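Local coordinates for protein thymidylate synthase thyX (Helicobacter pylori, PDB 3N3Y) that probably catalyses the FAD-dependent reductive methylation of dUMP to dTMP, using methylenetetrahydrofolate as methyl donor and NADPH as reductant, at residues 17-22 / 203-208; 62-67 / 167-172; 78-83 / 176-181. All blocks are in the same frame, centred on the assembly; numbering follows the deposited sequence.

Interaction 1 (17-22 / 203-208)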
loop_
_atom_site.group_PDB
_atom_site.type_symbol
_atom_site.label_atom_id
_atom_site.label_comp_id
_atom_site.label_asym_id
_atom_site.label_seq_id
_atom_site.Cartn_x
_atom_site.Cartn_y
_atom_site.Cartn_z
ATOM N N THR A 17 -17.422 -11.029 1.271
ATOM C CA THR A 17 -17.999 -10.149 2.263
ATOM C C THR A 17 -19.428 -9.819 1.862
ATOM O O THR A 17 -19.670 -9.344 0.747
ATOM C CB THR A 17 -17.191 -8.834 2.375
ATOM O OG1 THR A 17 -15.868 -9.113 2.848
ATOM C CG2 THR A 17 -17.855 -7.888 3.350
ATOM N N PRO A 18 -20.383 -10.071 2.770
ATOM C CA PRO A 18 -21.784 -9.722 2.509
ATOM C C PRO A 18 -21.853 -8.283 2.033
ATOM O O PRO A 18 -21.136 -7.450 2.584
ATOM C CB PRO A 18 -22.443 -9.856 3.887
ATOM C CG PRO A 18 -21.609 -10.833 4.619
ATOM C CD PRO A 18 -20.189 -10.669 4.105
ATOM N N LEU A 19 -22.668 -8.003 1.021
ATOM C CA LEU A 19 -22.832 -6.644 0.491
ATOM C C LEU A 19 -23.235 -5.583 1.528
ATOM O O LEU A 19 -22.882 -4.414 1.400
ATOM C CB LEU A 19 -23.883 -6.625 -0.625
ATOM C CG LEU A 19 -23.468 -6.844 -2.075
ATOM C CD1 LEU A 19 -24.691 -6.701 -2.968
ATOM C CD2 LEU A 19 -22.395 -5.857 -2.486
ATOM N N ASP A 20 -24.018 -5.971 2.524
ATOM C CA ASP A 20 -24.514 -4.999 3.492
ATOM C C ASP A 20 -23.352 -4.318 4.212
ATOM O O ASP A 20 -23.470 -3.168 4.624
ATOM C CB ASP A 20 -25.448 -5.660 4.505
ATOM C CG ASP A 20 -24.764 -6.780 5.274
ATOM O OD1 ASP A 20 -24.295 -6.527 6.416
ATOM O OD2 ASP A 20 -24.681 -7.912 4.724
ATOM N N ILE A 21 -22.233 -5.022 4.368
ATOM C CA ILE A 21 -21.050 -4.392 4.940
ATOM C C ILE A 21 -20.733 -3.101 4.187
ATOM O O ILE A 21 -20.443 -2.065 4.792
ATOM C CB ILE A 21 -19.821 -5.315 4.929
ATOM C CG1 ILE A 21 -20.055 -6.514 5.846
ATOM C CG2 ILE A 21 -18.585 -4.556 5.375
ATOM C CD1 ILE A 21 -20.711 -6.144 7.146
ATOM N N ALA A 22 -20.812 -3.165 2.864
ATOM C CA ALA A 22 -20.531 -2.005 2.031
ATOM C C ALA A 22 -21.562 -0.906 2.230
ATOM O O ALA A 22 -21.196 0.238 2.475
ATOM C CB ALA A 22 -20.438 -2.400 0.572
ATOM N N PRO A 203 -19.899 -14.298 -6.485
ATOM C CA PRO A 203 -21.321 -14.579 -6.246
ATOM C C PRO A 203 -22.135 -13.714 -7.201
ATOM O O PRO A 203 -21.766 -12.561 -7.399
ATOM C CB PRO A 203 -21.549 -14.093 -4.807
ATOM C CG PRO A 203 -20.191 -13.767 -4.245
ATOM C CD PRO A 203 -19.304 -13.481 -5.411
ATOM N N GLY A 204 -23.193 -14.260 -7.799
ATOM C CA GLY A 204 -24.021 -13.498 -8.724
ATOM C C GLY A 204 -24.530 -12.187 -8.138
ATOM O O GLY A 204 -24.660 -11.185 -8.844
ATOM N N GLU A 205 -24.807 -12.194 -6.836
ATOM C CA GLU A 205 -25.355 -11.017 -6.163
ATOM C C GLU A 205 -24.378 -9.834 -6.127
ATOM O O GLU A 205 -24.809 -8.681 -6.048
ATOM C CB GLU A 205 -25.862 -11.375 -4.760
ATOM C CG GLU A 205 -25.355 -10.458 -3.645
ATOM C CD GLU A 205 -26.488 -9.853 -2.807
ATOM O OE1 GLU A 205 -26.359 -9.811 -1.554
ATOM O OE2 GLU A 205 -27.506 -9.418 -3.402
ATOM N N HIS A 206 -23.071 -10.120 -6.207
ATOM C CA HIS A 206 -22.050 -9.064 -6.259
ATOM C C HIS A 206 -21.648 -8.682 -7.692
ATOM O O HIS A 206 -21.004 -7.655 -7.913
ATOM C CB HIS A 206 -20.776 -9.485 -5.523
ATOM C CG HIS A 206 -20.899 -9.552 -4.032
ATOM N ND1 HIS A 206 -21.913 -10.233 -3.390
ATOM C CD2 HIS A 206 -20.084 -9.084 -3.054
ATOM C CE1 HIS A 206 -21.732 -10.161 -2.083
ATOM N NE2 HIS A 206 -20.629 -9.470 -1.853
ATOM N N GLN A 207 -21.997 -9.514 -8.668
ATOM C CA GLN A 207 -21.442 -9.319 -10.008
ATOM C C GLN A 207 -21.804 -7.990 -10.673
ATOM O O GLN A 207 -21.098 -7.540 -11.566
ATOM C CB GLN A 207 -21.744 -10.506 -10.921
ATOM C CG GLN A 207 -20.783 -11.678 -10.736
ATOM C CD GLN A 207 -21.064 -12.803 -11.708
ATOM O OE1 GLN A 207 -21.798 -12.623 -12.678
ATOM N NE2 GLN A 207 -20.482 -13.969 -11.455
ATOM N N TYR A 208 -22.871 -7.336 -10.220
ATOM C CA TYR A 208 -23.268 -6.065 -10.834
ATOM C C TYR A 208 -22.289 -4.924 -10.574
ATOM O O TYR A 208 -22.265 -3.940 -11.312
ATOM C CB TYR A 208 -24.662 -5.652 -10.378
ATOM C CG TYR A 208 -24.718 -5.207 -8.943
ATOM C CD1 TYR A 208 -24.567 -6.127 -7.911
ATOM C CD2 TYR A 208 -24.936 -3.871 -8.613
ATOM C CE1 TYR A 208 -24.623 -5.734 -6.597
ATOM C CE2 TYR A 208 -24.997 -3.465 -7.298
ATOM C CZ TYR A 208 -24.838 -4.404 -6.293
ATOM O OH TYR A 208 -24.891 -4.032 -4.975
HETATM O O HOH W 1 -23.966 -10.670 -0.114
#

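Interaction 2 (62-67 / 167-172). With FAD (flavin-adenine dinucleotide), chain K.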
loop_
_atom_site.group_PDB
_atom_site.type_symbol
_atom_site.label_atom_id
_atom_site.label_comp_id
_atom_site.label_asym_id
_atom_site.label_seq_id
_atom_site.Cartn_x
_atom_site.Cartn_y
_atom_site.Cartn_z
ATOM N N HIS A 62 -14.234 -2.226 1.547
ATOM C CA HIS A 62 -14.746 -3.045 2.646
ATOM C C HIS A 62 -15.175 -4.426 2.185
ATOM O O HIS A 62 -15.295 -5.335 3.001
ATOM C CB HIS A 62 -15.905 -2.354 3.374
ATOM C CG HIS A 62 -15.532 -1.039 3.979
ATOM N ND1 HIS A 62 -14.900 -0.938 5.196
ATOM C CD2 HIS A 62 -15.680 0.229 3.522
ATOM C CE1 HIS A 62 -14.684 0.337 5.472
ATOM N NE2 HIS A 62 -15.149 1.065 4.472
ATOM N N LEU A 63 -15.418 -4.569 0.882
ATOM C CA LEU A 63 -15.712 -5.879 0.281
ATOM C C LEU A 63 -14.427 -6.611 -0.093
ATOM O O LEU A 63 -13.633 -6.110 -0.885
ATOM C CB LEU A 63 -16.609 -5.716 -0.952
ATOM C CG LEU A 63 -17.886 -4.901 -0.698
ATOM C CD1 LEU A 63 -18.684 -4.693 -1.974
ATOM C CD2 LEU A 63 -18.740 -5.580 0.366
ATOM N N TYR A 64 -14.249 -7.797 0.478
ATOM C CA TYR A 64 -13.052 -8.604 0.300
ATOM C C TYR A 64 -13.383 -9.980 -0.281
ATOM O O TYR A 64 -14.343 -10.616 0.130
ATOM C CB TYR A 64 -12.415 -8.832 1.659
ATOM C CG TYR A 64 -10.931 -9.090 1.633
ATOM C CD1 TYR A 64 -10.072 -8.225 0.962
ATOM C CD2 TYR A 64 -10.381 -10.181 2.313
ATOM C CE1 TYR A 64 -8.708 -8.444 0.950
ATOM C CE2 TYR A 64 -9.009 -10.414 2.311
ATOM C CZ TYR A 64 -8.175 -9.532 1.630
ATOM O OH TYR A 64 -6.810 -9.729 1.625
ATOM N N TYR A 65 -12.563 -10.457 -1.206
ATOM C CA TYR A 65 -12.807 -11.764 -1.834
ATOM C C TYR A 65 -11.616 -12.700 -1.715
ATOM O O TYR A 65 -10.504 -12.333 -2.081
ATOM C CB TYR A 65 -13.127 -11.573 -3.301
ATOM C CG TYR A 65 -14.288 -10.653 -3.521
ATOM C CD1 TYR A 65 -15.603 -11.125 -3.444
ATOM C CD2 TYR A 65 -14.084 -9.314 -3.794
ATOM C CE1 TYR A 65 -16.677 -10.281 -3.659
ATOM C CE2 TYR A 65 -15.150 -8.457 -4.001
ATOM C CZ TYR A 65 -16.442 -8.943 -3.923
ATOM O OH TYR A 65 -17.487 -8.083 -4.130
ATOM N N ASN A 66 -11.857 -13.897 -1.193
ATOM C CA ASN A 66 -10.855 -14.956 -1.157
ATOM C C ASN A 66 -11.042 -15.977 -2.281
ATOM O O ASN A 66 -11.995 -16.752 -2.274
ATOM C CB ASN A 66 -10.902 -15.682 0.180
ATOM C CG ASN A 66 -10.954 -14.731 1.354
ATOM O OD1 ASN A 66 -12.028 -14.434 1.877
ATOM N ND2 ASN A 66 -9.788 -14.238 1.772
ATOM N N PHE A 67 -10.106 -15.997 -3.223
ATOM C CA PHE A 67 -10.160 -16.912 -4.353
ATOM C C PHE A 67 -9.151 -18.033 -4.269
ATOM O O PHE A 67 -8.163 -17.966 -3.538
ATOM C CB PHE A 67 -9.874 -16.191 -5.660
ATOM C CG PHE A 67 -10.859 -15.117 -6.000
ATOM C CD1 PHE A 67 -12.027 -15.422 -6.681
ATOM C CD2 PHE A 67 -10.593 -13.789 -5.687
ATOM C CE1 PHE A 67 -12.914 -14.436 -7.026
ATOM C CE2 PHE A 67 -11.484 -12.791 -6.029
ATOM C CZ PHE A 67 -12.651 -13.116 -6.698
ATOM N N ALA A 167 -3.660 -19.117 -3.569
ATOM C CA ALA A 167 -4.746 -18.394 -2.940
ATOM C C ALA A 167 -4.515 -16.907 -3.223
ATOM O O ALA A 167 -3.407 -16.375 -3.054
ATOM C CB ALA A 167 -4.787 -18.674 -1.449
ATOM N N TYR A 168 -5.563 -16.248 -3.678
ATOM C CA TYR A 168 -5.494 -14.849 -4.036
ATOM C C TYR A 168 -6.621 -14.113 -3.318
ATOM O O TYR A 168 -7.785 -14.451 -3.495
ATOM C CB TYR A 168 -5.661 -14.716 -5.554
ATOM C CG TYR A 168 -5.389 -13.346 -6.122
ATOM C CD1 TYR A 168 -4.111 -12.792 -6.068
ATOM C CD2 TYR A 168 -6.396 -12.613 -6.747
ATOM C CE1 TYR A 168 -3.851 -11.544 -6.594
ATOM C CE2 TYR A 168 -6.139 -11.367 -7.295
ATOM C CZ TYR A 168 -4.863 -10.837 -7.203
ATOM O OH TYR A 168 -4.589 -9.604 -7.719
ATOM N N SER A 169 -6.290 -13.110 -2.514
ATOM C CA SER A 169 -7.324 -12.316 -1.849
ATOM C C SER A 169 -7.221 -10.862 -2.246
ATOM O O SER A 169 -6.128 -10.300 -2.324
ATOM C CB SER A 169 -7.234 -12.449 -0.330
ATOM O OG SER A 169 -7.444 -13.797 0.044
ATOM N N ILE A 170 -8.368 -10.246 -2.483
ATOM C CA ILE A 170 -8.390 -8.904 -3.021
ATOM C C ILE A 170 -9.703 -8.194 -2.640
ATOM O O ILE A 170 -10.770 -8.829 -2.553
ATOM C CB ILE A 170 -8.171 -8.958 -4.561
ATOM C CG1 ILE A 170 -8.073 -7.557 -5.183
ATOM C CG2 ILE A 170 -9.254 -9.801 -5.246
ATOM C CD1 ILE A 170 -7.723 -7.599 -6.650
ATOM N N ASN A 171 -9.626 -6.888 -2.392
ATOM C CA ASN A 171 -10.836 -6.121 -2.106
ATOM C C ASN A 171 -11.522 -5.638 -3.391
ATOM O O ASN A 171 -10.929 -5.697 -4.466
ATOM C CB ASN A 171 -10.575 -4.991 -1.096
ATOM C CG ASN A 171 -9.854 -3.788 -1.692
ATOM O OD1 ASN A 171 -10.130 -3.346 -2.806
ATOM N ND2 ASN A 171 -8.946 -3.228 -0.918
ATOM N N ALA A 172 -12.764 -5.171 -3.285
ATOM C CA ALA A 172 -13.580 -4.875 -4.482
ATOM C C ALA A 172 -13.067 -3.715 -5.310
ATOM O O ALA A 172 -13.182 -3.727 -6.524
ATOM C CB ALA A 172 -15.027 -4.645 -4.115
HETATM P PA FAD K . -4.739 6.997 -1.448
HETATM O O1A FAD K . -3.481 7.839 -1.427
HETATM O O2A FAD K . -5.114 6.426 -0.099
HETATM O O5B FAD K . -4.552 5.798 -2.484
HETATM C C5B FAD K . -4.020 6.055 -3.765
HETATM C C4B FAD K . -4.589 5.002 -4.698
HETATM O O4B FAD K . -4.154 3.729 -4.258
HETATM C C3B FAD K . -6.117 4.978 -4.625
HETATM O O3B FAD K . -6.700 5.814 -5.597
HETATM C C2B FAD K . -6.450 3.517 -4.827
HETATM O O2B FAD K . -6.433 3.223 -6.201
HETATM C C1B FAD K . -5.231 2.814 -4.275
HETATM N N9A FAD K . -5.399 2.238 -2.931
HETATM C C8A FAD K . -4.763 2.625 -1.776
HETATM N N7A FAD K . -5.173 1.810 -0.780
HETATM C C5A FAD K . -6.063 0.918 -1.288
HETATM C C6A FAD K . -6.796 -0.121 -0.722
HETATM N N6A FAD K . -6.546 -0.525 0.521
HETATM N N1A FAD K . -7.636 -0.866 -1.522
HETATM C C2A FAD K . -7.761 -0.580 -2.862
HETATM N N3A FAD K . -7.045 0.454 -3.412
HETATM C C4A FAD K . -6.208 1.176 -2.639
HETATM N N1 FAD K . -13.753 9.753 3.547
HETATM C C2 FAD K . -14.697 9.367 4.480
HETATM O O2 FAD K . -14.480 8.435 5.232
HETATM N N3 FAD K . -15.901 10.029 4.575
HETATM C C4 FAD K . -16.181 11.089 3.744
HETATM O O4 FAD K . -17.262 11.650 3.851
HETATM C C4X FAD K . -15.242 11.502 2.799
HETATM N N5 FAD K . -15.522 12.567 1.959
HETATM C C5X FAD K . -14.566 12.960 1.040
HETATM C C6 FAD K . -14.833 14.032 0.199
HETATM C C7 FAD K . -13.893 14.444 -0.733
HETATM C C7M FAD K . -14.198 15.609 -1.633
HETATM C C8 FAD K . -12.671 13.769 -0.832
HETATM C C8M FAD K . -11.656 14.211 -1.845
HETATM C C9 FAD K . -12.394 12.687 0.002
HETATM C C9A FAD K . -13.341 12.277 0.941
HETATM N N10 FAD K . -13.072 11.207 1.779
HETATM C C10 FAD K . -14.021 10.823 2.706
HETATM C "C1'" FAD K . -11.750 10.479 1.732
HETATM C "C2'" FAD K . -11.623 9.455 0.611
HETATM O "O2'" FAD K . -12.610 8.451 0.760
HETATM C "C3'" FAD K . -10.227 8.819 0.610
HETATM O "O3'" FAD K . -9.984 8.084 1.790
HETATM C "C4'" FAD K . -9.104 9.834 0.409
HETATM O "O4'" FAD K . -9.494 10.746 -0.582
HETATM C "C5'" FAD K . -7.878 9.147 -0.155
HETATM O "O5'" FAD K . -8.191 8.794 -1.498
HETATM P P FAD K . -7.448 7.565 -2.235
HETATM O O1P FAD K . -7.802 7.543 -3.706
HETATM O O2P FAD K . -7.826 6.284 -1.545
HETATM O O3P FAD K . -5.882 7.934 -2.109
HETATM O O HOH W 2 -7.947 -16.876 -0.614
#

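Interaction 3 (78-83 / 176-181). With FAD (flavin-adenine dinucleotide), chain F.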
loop_
_atom_site.group_PDB
_atom_site.type_symbol
_atom_site.label_atom_id
_atom_site.label_comp_id
_atom_site.label_asym_id
_atom_site.label_seq_id
_atom_site.Cartn_x
_atom_site.Cartn_y
_atom_site.Cartn_z
ATOM N N GLN A 78 3.727 -13.823 -13.214
ATOM C CA GLN A 78 4.609 -12.649 -13.273
ATOM C C GLN A 78 3.783 -11.377 -13.360
ATOM O O GLN A 78 4.094 -10.384 -12.706
ATOM C CB GLN A 78 5.543 -12.703 -14.500
ATOM C CG GLN A 78 6.673 -13.722 -14.466
ATOM C CD GLN A 78 7.927 -13.181 -13.783
ATOM O OE1 GLN A 78 7.882 -12.179 -13.055
ATOM N NE2 GLN A 78 9.047 -13.837 -14.019
ATOM N N GLU A 79 2.731 -11.406 -14.174
ATOM C CA GLU A 79 1.880 -10.232 -14.365
ATOM C C GLU A 79 0.884 -10.019 -13.220
ATOM O O GLU A 79 0.656 -8.891 -12.789
ATOM C CB GLU A 79 1.147 -10.321 -15.702
ATOM C CG GLU A 79 2.086 -10.509 -16.889
ATOM C CD GLU A 79 1.365 -10.439 -18.232
ATOM O OE1 GLU A 79 0.129 -10.234 -18.226
ATOM O OE2 GLU A 79 2.032 -10.582 -19.289
ATOM N N LEU A 80 0.282 -11.093 -12.724
ATOM C CA LEU A 80 -0.654 -10.968 -11.608
ATOM C C LEU A 80 0.049 -10.397 -10.367
ATOM O O LEU A 80 -0.481 -9.513 -9.702
ATOM C CB LEU A 80 -1.299 -12.317 -11.295
ATOM C CG LEU A 80 -2.363 -12.362 -10.204
ATOM C CD1 LEU A 80 -3.536 -11.472 -10.582
ATOM C CD2 LEU A 80 -2.822 -13.805 -9.992
ATOM N N SER A 81 1.253 -10.898 -10.079
ATOM C CA SER A 81 2.112 -10.372 -9.003
ATOM C C SER A 81 2.324 -8.857 -9.005
ATOM O O SER A 81 2.573 -8.276 -7.946
ATOM C CB SER A 81 3.481 -11.053 -9.043
ATOM O OG SER A 81 3.353 -12.371 -8.563
ATOM N N ARG A 82 2.231 -8.223 -10.178
ATOM C CA ARG A 82 2.435 -6.766 -10.288
ATOM C C ARG A 82 1.267 -5.918 -9.754
ATOM O O ARG A 82 1.407 -4.700 -9.548
ATOM C CB ARG A 82 2.789 -6.356 -11.726
ATOM C CG ARG A 82 4.111 -6.952 -12.233
ATOM C CD ARG A 82 5.298 -6.371 -11.469
ATOM N NE ARG A 82 5.371 -4.922 -11.651
ATOM C CZ ARG A 82 5.932 -4.326 -12.695
ATOM N NH1 ARG A 82 6.508 -5.051 -13.632
ATOM N NH2 ARG A 82 5.936 -3.006 -12.797
ATOM N N HIS A 83 0.117 -6.546 -9.536
ATOM C CA HIS A 83 -0.969 -5.862 -8.827
ATOM C C HIS A 83 -0.723 -5.933 -7.326
ATOM O O HIS A 83 -0.932 -6.960 -6.689
ATOM C CB HIS A 83 -2.329 -6.424 -9.220
ATOM C CG HIS A 83 -2.700 -6.106 -10.630
ATOM N ND1 HIS A 83 -3.494 -5.028 -10.963
ATOM C CD2 HIS A 83 -2.351 -6.696 -11.799
ATOM C CE1 HIS A 83 -3.633 -4.981 -12.278
ATOM N NE2 HIS A 83 -2.943 -5.976 -12.809
ATOM N N GLN A 176 -11.746 -4.214 -9.091
ATOM C CA GLN A 176 -12.229 -3.456 -10.250
ATOM C C GLN A 176 -11.076 -3.038 -11.145
ATOM O O GLN A 176 -11.170 -3.162 -12.356
ATOM C CB GLN A 176 -13.017 -2.206 -9.849
ATOM C CG GLN A 176 -14.386 -2.478 -9.272
ATOM C CD GLN A 176 -15.165 -1.187 -9.030
ATOM O OE1 GLN A 176 -16.398 -1.171 -9.071
ATOM N NE2 GLN A 176 -14.447 -0.099 -8.791
ATOM N N ASN A 177 -10.017 -2.493 -10.536
ATOM C CA ASN A 177 -8.810 -2.087 -11.250
ATOM C C ASN A 177 -8.239 -3.278 -12.049
ATOM O O ASN A 177 -8.072 -3.197 -13.256
ATOM C CB ASN A 177 -7.773 -1.501 -10.259
ATOM C CG ASN A 177 -6.487 -0.975 -10.956
ATOM O OD1 ASN A 177 -6.541 -0.143 -11.869
ATOM N ND2 ASN A 177 -5.332 -1.470 -10.511
ATOM N N LEU A 178 -7.977 -4.386 -11.360
ATOM C CA LEU A 178 -7.514 -5.616 -11.991
ATOM C C LEU A 178 -8.347 -5.993 -13.228
ATOM O O LEU A 178 -7.790 -6.194 -14.312
ATOM C CB LEU A 178 -7.515 -6.772 -10.984
ATOM C CG LEU A 178 -6.970 -8.121 -11.477
ATOM C CD1 LEU A 178 -5.593 -7.941 -12.087
ATOM C CD2 LEU A 178 -6.905 -9.150 -10.344
ATOM N N LEU A 179 -9.669 -6.081 -13.060
ATOM C CA LEU A 179 -10.559 -6.493 -14.141
ATOM C C LEU A 179 -10.473 -5.560 -15.332
ATOM O O LEU A 179 -10.452 -6.011 -16.475
ATOM C CB LEU A 179 -12.001 -6.602 -13.674
ATOM C CG LEU A 179 -12.275 -7.674 -12.622
ATOM C CD1 LEU A 179 -13.758 -7.721 -12.303
ATOM C CD2 LEU A 179 -11.800 -9.023 -13.092
ATOM N N THR A 180 -10.392 -4.264 -15.067
ATOM C CA THR A 180 -10.261 -3.286 -16.139
ATOM C C THR A 180 -8.956 -3.437 -16.933
ATOM O O THR A 180 -8.976 -3.507 -18.161
ATOM C CB THR A 180 -10.363 -1.858 -15.586
ATOM O OG1 THR A 180 -11.612 -1.717 -14.912
ATOM C CG2 THR A 180 -10.273 -0.820 -16.706
ATOM N N LEU A 181 -7.826 -3.479 -16.230
ATOM C CA LEU A 181 -6.511 -3.571 -16.879
ATOM C C LEU A 181 -6.309 -4.893 -17.644
ATOM O O LEU A 181 -5.691 -4.911 -18.703
ATOM C CB LEU A 181 -5.381 -3.386 -15.847
ATOM C CG LEU A 181 -5.108 -1.980 -15.286
ATOM C CD1 LEU A 181 -4.324 -2.024 -13.988
ATOM C CD2 LEU A 181 -4.383 -1.105 -16.303
HETATM P PA FAD F . -1.702 -2.074 -8.078
HETATM O O1A FAD F . -2.522 -3.155 -7.419
HETATM O O2A FAD F . -0.208 -2.261 -8.018
HETATM O O5B FAD F . -2.150 -0.663 -7.480
HETATM C C5B FAD F . -3.520 -0.354 -7.302
HETATM C C4B FAD F . -3.588 1.155 -7.274
HETATM O O4B FAD F . -2.856 1.613 -6.148
HETATM C C3B FAD F . -2.883 1.741 -8.485
HETATM O O3B FAD F . -3.758 1.905 -9.583
HETATM C C2B FAD F . -2.317 3.042 -7.970
HETATM O O2B FAD F . -3.341 4.003 -8.007
HETATM C C1B FAD F . -2.095 2.749 -6.501
HETATM N N9A FAD F . -0.707 2.455 -6.127
HETATM C C8A FAD F . -0.242 1.246 -5.691
HETATM N N7A FAD F . 1.069 1.398 -5.401
HETATM C C5A FAD F . 1.435 2.677 -5.641
HETATM C C6A FAD F . 2.651 3.339 -5.525
HETATM N N6A FAD F . 3.701 2.754 -4.925
HETATM N N1A FAD F . 2.703 4.672 -5.862
HETATM C C2A FAD F . 1.576 5.333 -6.307
HETATM N N3A FAD F . 0.381 4.670 -6.421
HETATM C C4A FAD F . 0.324 3.358 -6.097
HETATM N N1 FAD F . 5.034 -3.299 -16.099
HETATM C C2 FAD F . 6.360 -3.166 -16.487
HETATM O O2 FAD F . 7.258 -3.040 -15.656
HETATM N N3 FAD F . 6.701 -3.185 -17.818
HETATM C C4 FAD F . 5.713 -3.329 -18.770
HETATM O O4 FAD F . 6.031 -3.347 -19.960
HETATM C C4X FAD F . 4.376 -3.461 -18.383
HETATM N N5 FAD F . 3.397 -3.601 -19.332
HETATM C C5X FAD F . 2.078 -3.747 -18.968
HETATM C C6 FAD F . 1.116 -3.903 -19.967
HETATM C C7 FAD F . -0.220 -4.044 -19.622
HETATM C C7M FAD F . -1.256 -4.206 -20.703
HETATM C C8 FAD F . -0.592 -4.041 -18.278
HETATM C C8M FAD F . -2.044 -4.197 -17.921
HETATM C C9 FAD F . 0.371 -3.880 -17.277
HETATM C C9A FAD F . 1.721 -3.738 -17.616
HETATM N N10 FAD F . 2.709 -3.587 -16.647
HETATM C C10 FAD F . 4.033 -3.452 -17.038
HETATM C "C1'" FAD F . 2.375 -3.582 -15.175
HETATM C "C2'" FAD F . 1.944 -2.203 -14.672
HETATM O "O2'" FAD F . 3.026 -1.306 -14.731
HETATM C "C3'" FAD F . 1.403 -2.262 -13.234
HETATM O "O3'" FAD F . 2.414 -2.559 -12.291
HETATM C "C4'" FAD F . 0.299 -3.308 -13.070
HETATM O "O4'" FAD F . -0.605 -3.195 -14.149
HETATM C "C5'" FAD F . -0.449 -3.094 -11.757
HETATM O "O5'" FAD F . -1.136 -1.862 -11.883
HETATM P P FAD F . -1.532 -0.915 -10.632
HETATM O O1P FAD F . -2.583 0.077 -11.067
HETATM O O2P FAD F . -0.316 -0.239 -10.064
HETATM O O3P FAD F . -2.211 -1.942 -9.599
HETATM O O HOH W 3 -5.069 -3.872 -8.851
#

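Interaction 1 (17-22 / 203-208)
His206 NE2 donates a hydrogen bond to Thr17 O at 2.8 Å, and the N-H points almost straight at the oxygen (165°). The oxygen lies in the plane of the imidazole, while the donor sits 25° off the carbonyl plane. With its edge held this way, the ring turns one face to Leu19. Leu19 CG lies over the centre of that face, 3.8 Å from the centroid of the His206 ring, in a CH-pi contact. The CG of His206 is anti to its carbonyl carbon (chi1 -71°), which swings the ring end toward Thr17 and Leu19. Leu19 CD1 reaches further: it lies 3.6 Å from Glu205 CD and meets the edge of the Tyr208 ring, 3.3 Å from Tyr208 OH. The Tyr208 hydroxyl is hydrogen-bonded to Lys44 O. A water links the two segments, accepting from Leu19 N and donating to Glu205 OE1 at 2.9 Å. The contact joins the loop after helix 189-201 to the turn between strand 10-16 and helix 20-30. Pro18 of this turn borders bound dUMP. Tyr16, at the end of the strand, meets the His206 ring edge-to-face, and helix 41-51 packs on Leu19 through Lys44 and Ile47.

Interaction 2 (62-67 / 167-172)
Tyr65 and Ile170 form a hydrogen-bonded pair in this antiparallel ladder, which joins the two central strands of the four-stranded sheet. Tyr65 N reaches Ile170 O at 2.8 Å, and Ile170 N returns the bond to Tyr65 O. Phe67 and Tyr168 repeat the pattern. These four side chains share one face of the sheet, where Tyr65, Tyr168 and Ile170 pack on Leu175 and Leu178 of helix 172-182. Phe67 holds CG anti to its carbonyl carbon (chi1 -62°), and Phe67 CE2 meets Ile170 CG2 at 3.8 Å; the two side chains cross at a slant. The Tyr65 ring turns its edge to Ala172, with Tyr65 CE2 3.8 Å from Ala172 CB. Tyr64, Asn66, Ser169 and Asn171 occupy the other face, and the first three border the second subunit. Tyr64 has CG anti to its own N (chi1 -154°). The ring therefore lies back across the neighbouring strand, and Tyr64 OH comes 3.4 Å from Ser169 CB. That hydroxyl bonds Glu61 O of the second subunit. Asn66 ND2 gives a bent bond to Ser169 OG at 2.9 Å, and the same OG pairs with His62 ND1 of the second subunit. Asn171 ends the strand and caps the following helix, its OD1 accepting from Ser174 N. Asn171 ND2 donates to the adenine N1A of FAD at 2.8 Å, nearly straight at 171°.

Interaction 3 (78-83 / 176-181)
His83 and Leu178 meet through two side-chain settings. His83 holds its ring anti to the carbonyl carbon (chi1 -69°). Leu178 places CG anti to the backbone N (chi1 -176°), and a chi2 near +52° aims CD1 at the imidazole. Leu178 CD1 stands over the centre of the ring, 3.4 Å from the His83 centroid, in a CH-pi contact. The opposite face of the ring carries C5' of the FAD ribityl chain. The imidazole is thus sandwiched between a leucine methyl and the cofactor. Leu181 CD1 comes at the ring edge, 3.5 Å from His83 CE1. Leu80 adds a looser apolar touch, Leu80 CD1 lying 4.1 Å from Leu178 CD2.

His83 closes a type I beta turn that runs from Leu80, where helix 74-80 leads into a loop. The partner segment belongs to helix 172-182. Turn and helix together form one wall of the FAD pocket, and each FAD site of the tetramer draws on three subunits. The same cofactor is bound by Ser58 of the third subunit and Val90 of the fourth.

No direct hydrogen bond joins the two segments. A water does so instead: it lies 2.9 Å from His83 ND1, accepts from Asn177 ND2, and donates to FAD O1A. Asn177 ND2 also donates to FAD O1P at 3.2 Å, so this amide nitrogen serves both water and pyrophosphate. His83 NE2 is hydrogen-bonded to Arg182, the residue predicted to help ionise N3 of dUMP. Arg82 bends at chi2 and chi3, which carries its guanidinium back to the flavin. Arg82 NH1 and NH2 both donate to FAD O2, NH1 at 3.0 Å. Arg82 NH1 also hydrogen-bonds O3' of bound dUMP.

Interaction 2 lies between the other two, its centre about 12 Å from that of interaction 1 and about 13 Å from that of interaction 3. Thr17 OG1 and Tyr64 N, 3.2 Å apart, probably share a hydrogen bond that ties interaction 1 to the sheet. On the helix side, Tyr168 OH packs 3.5 Å from Leu178 CD2. Strand 163-171 runs straight into helix 172-182, so residues 167-172 and 176-181 contribute FAD-binding residues from one continuous piece of chain. Asn171 and Asn177 of this chain serve different FAD molecules, one at the adenine and one at the pyrophosphate. Interactions 1 and 3 both meet dUMP, interaction 1 through Pro18, whose side chain comes within about 3 Å of the nucleotide.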